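PDB 4W4T: MxaA from Stigmatella aurantiaca, which carries a terminal NADPH-binding reductase domain of the myxalamid PKS-NRPS pathway, the part described here, which probably releases the carrier-bound product by reducing its thioester. Local coordinates for residues N323-L335 with L407-E420. Numbering follows the deposited sequence.
Sequences NYMRAFGYGLRVL and LSSLVHRGFLKAPE
Phe328, the last residue of helix 318-328, and Tyr330, just beyond Gly329, reach to helix 400-412 and the C-terminal tail, an example of two aromatic side chains packing against a C-terminal segment. The contact lies in the helical part of this Rossmann-fold, short-chain-dehydrogenase-like reductase domain, away from the NADPH-binding residues. Phe328 extends with CG opposite its backbone N (chi1 -176°), which carries the ring to helix 400-412, where Leu407 CB sits over the centre of one face in a CH-pi contact, 3.6 Å from the centroid. Leu407 CD1 lies against the root of that ring and also approaches the edge of Tyr330 at CE2. Ser408 OG, hydrogen-bonded to Ser404 O, meets the Phe328 edge at CE1. Pro419 has CB over one face of the Tyr330 ring and brings CD near both aromatics, 3.7 Å from Phe328 CE2 and 3.6 Å from Tyr330 OH. That hydroxyl donates to Lys417 O at 2.7 Å, the acceptor lying in the ring plane while the donor stands 37° out of the carbonyl plane. A phenylalanine in place of Tyr330 would probably leave Lys417 O without this donor and the tail less firmly fixed. Val411 CG2 packs 3.3 Å from the same OH. Beyond the rings, Gly329 O accepts from two waters: one also donates to Glu420 OXT, and the other accepts from Glu420 N at 2.8 Å.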
loop_
_atom_site.group_PDB
_atom_site.type_symbol
_atom_site.label_atom_id
_atom_site.label_comp_id
_atom_site.label_asym_id
_atom_site.label_seq_id
_atom_site.Cartn_x
_atom_site.Cartn_y
_atom_site.Cartn_z
ATOM N N ASN A 323 27.941 8.965 4.821
ATOM C CA ASN A 323 29.269 8.834 5.433
ATOM C C ASN A 323 29.164 8.135 6.791
ATOM O O ASN A 323 29.958 7.253 7.099
ATOM C CB ASN A 323 29.949 10.193 5.615
ATOM C CG ASN A 323 30.353 10.843 4.295
ATOM O OD1 ASN A 323 30.478 10.181 3.268
ATOM N ND2 ASN A 323 30.565 12.149 4.330
ATOM N N TYR A 324 28.181 8.538 7.603
ATOM C CA TYR A 324 28.065 7.987 8.958
ATOM C C TYR A 324 27.723 6.505 8.889
ATOM O O TYR A 324 28.179 5.710 9.709
ATOM C CB TYR A 324 27.003 8.737 9.785
ATOM C CG TYR A 324 27.262 10.223 9.969
ATOM C CD1 TYR A 324 28.558 10.735 9.941
ATOM C CD2 TYR A 324 26.209 11.117 10.149
ATOM C CE1 TYR A 324 28.801 12.090 10.114
ATOM C CE2 TYR A 324 26.441 12.482 10.319
ATOM C CZ TYR A 324 27.743 12.957 10.295
ATOM O OH TYR A 324 27.985 14.301 10.448
HETATM N N MSE A 325 26.900 6.135 7.909
HETATM C CA MSE A 325 26.490 4.748 7.771
HETATM C C MSE A 325 27.602 3.851 7.198
HETATM O O MSE A 325 27.745 2.699 7.605
HETATM C CB MSE A 325 25.221 4.684 6.919
HETATM C CG MSE A 325 24.080 5.383 7.667
HETATM SE SE MSE A 325 22.453 5.327 6.619
HETATM C CE MSE A 325 22.150 3.399 6.708
ATOM N N ARG A 326 28.403 4.383 6.283
ATOM C CA ARG A 326 29.566 3.630 5.801
ATOM C C ARG A 326 30.549 3.410 6.932
ATOM O O ARG A 326 31.189 2.356 7.016
ATOM C CB ARG A 326 30.277 4.352 4.653
ATOM C CG ARG A 326 29.437 4.484 3.402
ATOM C CD ARG A 326 30.255 5.039 2.248
ATOM N NE ARG A 326 29.372 5.473 1.172
ATOM C CZ ARG A 326 29.017 6.738 0.980
ATOM N NH1 ARG A 326 29.498 7.691 1.772
ATOM N NH2 ARG A 326 28.204 7.056 -0.012
ATOM N N ALA A 327 30.696 4.423 7.776
ATOM C CA ALA A 327 31.671 4.344 8.861
ATOM C C ALA A 327 31.268 3.245 9.830
ATOM O O ALA A 327 32.111 2.541 10.383
ATOM C CB ALA A 327 31.802 5.683 9.571
ATOM N N PHE A 328 29.960 3.079 10.008
ATOM C CA PHE A 328 29.451 1.986 10.813
ATOM C C PHE A 328 29.713 0.648 10.135
ATOM O O PHE A 328 29.861 -0.367 10.804
ATOM C CB PHE A 328 27.947 2.157 11.070
ATOM C CG PHE A 328 27.378 1.115 11.985
ATOM C CD1 PHE A 328 27.516 1.239 13.358
ATOM C CD2 PHE A 328 26.733 0.004 11.478
ATOM C CE1 PHE A 328 26.988 0.276 14.217
ATOM C CE2 PHE A 328 26.205 -0.964 12.326
ATOM C CZ PHE A 328 26.340 -0.828 13.695
ATOM N N GLY A 329 29.755 0.635 8.803
ATOM C CA GLY A 329 30.139 -0.569 8.089
ATOM C C GLY A 329 29.279 -0.979 6.909
ATOM O O GLY A 329 29.489 -2.051 6.336
ATOM N N TYR A 330 28.312 -0.144 6.535
ATOM C CA TYR A 330 27.419 -0.484 5.435
ATOM C C TYR A 330 27.833 0.194 4.137
ATOM O O TYR A 330 27.989 1.411 4.085
ATOM C CB TYR A 330 25.981 -0.092 5.770
ATOM C CG TYR A 330 25.381 -0.881 6.912
ATOM C CD1 TYR A 330 25.287 -2.260 6.846
ATOM C CD2 TYR A 330 24.891 -0.240 8.045
ATOM C CE1 TYR A 330 24.740 -2.987 7.880
ATOM C CE2 TYR A 330 24.348 -0.960 9.089
ATOM C CZ TYR A 330 24.274 -2.338 8.994
ATOM O OH TYR A 330 23.723 -3.065 10.019
ATOM N N GLY A 331 27.994 -0.590 3.082
ATOM C CA GLY A 331 28.277 -0.011 1.782
ATOM C C GLY A 331 27.089 0.745 1.221
ATOM O O GLY A 331 25.959 0.275 1.296
ATOM N N LEU A 332 27.347 1.923 0.667
ATOM C CA LEU A 332 26.308 2.728 0.045
ATOM C C LEU A 332 26.854 3.454 -1.178
ATOM O O LEU A 332 27.661 4.384 -1.060
ATOM C CB LEU A 332 25.733 3.740 1.048
ATOM C CG LEU A 332 24.902 3.225 2.226
ATOM C CD1 LEU A 332 24.494 4.401 3.107
ATOM C CD2 LEU A 332 23.658 2.453 1.758
ATOM N N ARG A 333 26.430 3.018 -2.360
ATOM C CA ARG A 333 26.629 3.811 -3.567
ATOM C C ARG A 333 25.626 4.945 -3.539
ATOM O O ARG A 333 24.525 4.788 -3.005
ATOM C CB ARG A 333 26.441 2.969 -4.838
ATOM C CG ARG A 333 27.319 1.748 -4.928
ATOM C CD ARG A 333 27.219 1.100 -6.314
ATOM N NE ARG A 333 25.829 0.923 -6.718
ATOM C CZ ARG A 333 25.049 -0.065 -6.295
ATOM N NH1 ARG A 333 25.531 -0.983 -5.464
ATOM N NH2 ARG A 333 23.788 -0.135 -6.705
ATOM N N VAL A 334 25.984 6.094 -4.089
ATOM C CA VAL A 334 25.030 7.194 -4.145
ATOM C C VAL A 334 24.514 7.406 -5.563
ATOM O O VAL A 334 25.283 7.412 -6.522
ATOM C CB VAL A 334 25.638 8.502 -3.629
ATOM C CG1 VAL A 334 24.608 9.617 -3.678
ATOM C CG2 VAL A 334 26.105 8.315 -2.212
ATOM N N LEU A 335 23.210 7.593 -5.674
ATOM C CA LEU A 335 22.552 7.873 -6.940
ATOM C C LEU A 335 21.616 9.063 -6.828
ATOM O O LEU A 335 21.012 9.290 -5.772
ATOM C CB LEU A 335 21.742 6.665 -7.400
ATOM C CG LEU A 335 22.413 5.371 -7.818
ATOM C CD1 LEU A 335 21.303 4.359 -8.055
ATOM C CD2 LEU A 335 23.238 5.586 -9.081
ATOM N N LEU A 407 22.142 2.511 14.633
ATOM C CA LEU A 407 22.373 1.283 13.889
ATOM C C LEU A 407 22.676 0.090 14.812
ATOM O O LEU A 407 22.206 -1.006 14.554
ATOM C CB LEU A 407 23.507 1.487 12.878
ATOM C CG LEU A 407 23.193 2.529 11.800
ATOM C CD1 LEU A 407 24.380 2.730 10.835
ATOM C CD2 LEU A 407 21.940 2.144 11.027
ATOM N N SER A 408 23.449 0.306 15.880
ATOM C CA SER A 408 23.798 -0.788 16.798
ATOM C C SER A 408 22.546 -1.422 17.422
ATOM O O SER A 408 22.444 -2.647 17.535
ATOM C CB SER A 408 24.738 -0.299 17.909
ATOM O OG SER A 408 25.916 0.312 17.378
ATOM N N SER A 409 21.599 -0.572 17.804
ATOM C CA SER A 409 20.324 -1.028 18.353
ATOM C C SER A 409 19.508 -1.815 17.321
ATOM O O SER A 409 18.956 -2.871 17.633
ATOM C CB SER A 409 19.515 0.163 18.871
ATOM O OG SER A 409 18.245 -0.262 19.370
ATOM N N LEU A 410 19.442 -1.316 16.089
ATOM C CA LEU A 410 18.723 -2.010 15.034
ATOM C C LEU A 410 19.332 -3.369 14.730
ATOM O O LEU A 410 18.606 -4.319 14.445
ATOM C CB LEU A 410 18.678 -1.162 13.760
ATOM C CG LEU A 410 17.931 0.158 13.953
ATOM C CD1 LEU A 410 18.049 1.022 12.710
ATOM C CD2 LEU A 410 16.473 -0.116 14.295
ATOM N N VAL A 411 20.662 -3.461 14.777
ATOM C CA VAL A 411 21.326 -4.749 14.584
ATOM C C VAL A 411 21.004 -5.676 15.755
ATOM O O VAL A 411 20.648 -6.837 15.552
ATOM C CB VAL A 411 22.863 -4.602 14.435
ATOM C CG1 VAL A 411 23.543 -5.963 14.496
ATOM C CG2 VAL A 411 23.203 -3.918 13.136
ATOM N N HIS A 412 21.098 -5.156 16.975
ATOM C CA HIS A 412 20.897 -5.964 18.173
ATOM C C HIS A 412 19.481 -6.535 18.213
ATOM O O HIS A 412 19.261 -7.655 18.677
ATOM C CB HIS A 412 21.167 -5.137 19.427
ATOM C CG HIS A 412 20.921 -5.878 20.704
ATOM N ND1 HIS A 412 21.771 -6.859 21.174
ATOM C CD2 HIS A 412 19.924 -5.780 21.617
ATOM C CE1 HIS A 412 21.308 -7.332 22.316
ATOM N NE2 HIS A 412 20.187 -6.691 22.609
ATOM N N ARG A 413 18.529 -5.760 17.704
ATOM C CA ARG A 413 17.132 -6.166 17.711
ATOM C C ARG A 413 16.754 -6.954 16.469
ATOM O O ARG A 413 15.603 -7.330 16.292
ATOM C CB ARG A 413 16.239 -4.938 17.862
ATOM C CG ARG A 413 16.406 -4.261 19.207
ATOM C CD ARG A 413 15.421 -3.131 19.388
ATOM N NE ARG A 413 15.965 -1.872 18.899
ATOM C CZ ARG A 413 15.278 -0.984 18.190
ATOM N NH1 ARG A 413 14.003 -1.225 17.872
ATOM N NH2 ARG A 413 15.869 0.144 17.804
ATOM N N GLY A 414 17.724 -7.209 15.603
ATOM C CA GLY A 414 17.504 -8.098 14.477
ATOM C C GLY A 414 16.826 -7.442 13.288
ATOM O O GLY A 414 16.451 -8.115 12.335
ATOM N N PHE A 415 16.674 -6.122 13.342
ATOM C CA PHE A 415 16.065 -5.383 12.237
ATOM C C PHE A 415 17.042 -5.262 11.056
ATOM O O PHE A 415 16.645 -5.339 9.890
ATOM C CB PHE A 415 15.608 -4.009 12.729
ATOM C CG PHE A 415 14.892 -3.198 11.695
ATOM C CD1 PHE A 415 13.599 -3.521 11.315
ATOM C CD2 PHE A 415 15.502 -2.099 11.114
ATOM C CE1 PHE A 415 12.936 -2.770 10.363
ATOM C CE2 PHE A 415 14.841 -1.346 10.167
ATOM C CZ PHE A 415 13.553 -1.685 9.790
ATOM N N LEU A 416 18.323 -5.100 11.375
ATOM C CA LEU A 416 19.386 -5.032 10.378
ATOM C C LEU A 416 20.406 -6.142 10.617
ATOM O O LEU A 416 20.695 -6.491 11.764
ATOM C CB LEU A 416 20.102 -3.673 10.426
ATOM C CG LEU A 416 19.410 -2.383 10.003
ATOM C CD1 LEU A 416 20.359 -1.185 10.211
ATOM C CD2 LEU A 416 18.969 -2.473 8.553
ATOM N N LYS A 417 20.952 -6.676 9.535
ATOM C CA LYS A 417 22.078 -7.599 9.607
ATOM C C LYS A 417 23.346 -6.818 9.950
ATOM O O LYS A 417 23.574 -5.741 9.405
ATOM C CB LYS A 417 22.235 -8.341 8.279
ATOM C CG LYS A 417 23.286 -9.448 8.275
ATOM C CD LYS A 417 22.805 -10.683 7.514
ATOM C CE LYS A 417 22.350 -10.322 6.106
ATOM N NZ LYS A 417 23.456 -10.347 5.103
ATOM N N ALA A 418 24.158 -7.344 10.862
ATOM C CA ALA A 418 25.406 -6.677 11.241
ATOM C C ALA A 418 26.293 -6.479 10.011
ATOM O O ALA A 418 26.282 -7.301 9.106
ATOM C CB ALA A 418 26.145 -7.474 12.308
ATOM N N PRO A 419 27.037 -5.366 9.966
ATOM C CA PRO A 419 27.899 -5.081 8.808
ATOM C C PRO A 419 28.977 -6.137 8.622
ATOM O O PRO A 419 29.460 -6.685 9.618
ATOM C CB PRO A 419 28.520 -3.720 9.150
ATOM C CG PRO A 419 28.263 -3.510 10.611
ATOM C CD PRO A 419 27.031 -4.270 10.945
ATOM N N GLU A 420 29.340 -6.410 7.367
ATOM C CA GLU A 420 30.366 -7.402 7.044
ATOM C C GLU A 420 31.684 -7.095 7.744
ATOM O O GLU A 420 32.319 -8.005 8.281
ATOM C CB GLU A 420 30.590 -7.476 5.526
ATOM C CG GLU A 420 29.431 -8.089 4.731
ATOM C CD GLU A 420 29.493 -9.610 4.661
ATOM O OE1 GLU A 420 30.589 -10.156 4.413
ATOM O OE2 GLU A 420 28.442 -10.262 4.853
ATOM O OXT GLU A 420 32.142 -5.947 7.801
HETATM O O HOH W 1 31.821 -3.432 6.593
HETATM O O HOH W 2 28.400 -4.498 5.509
#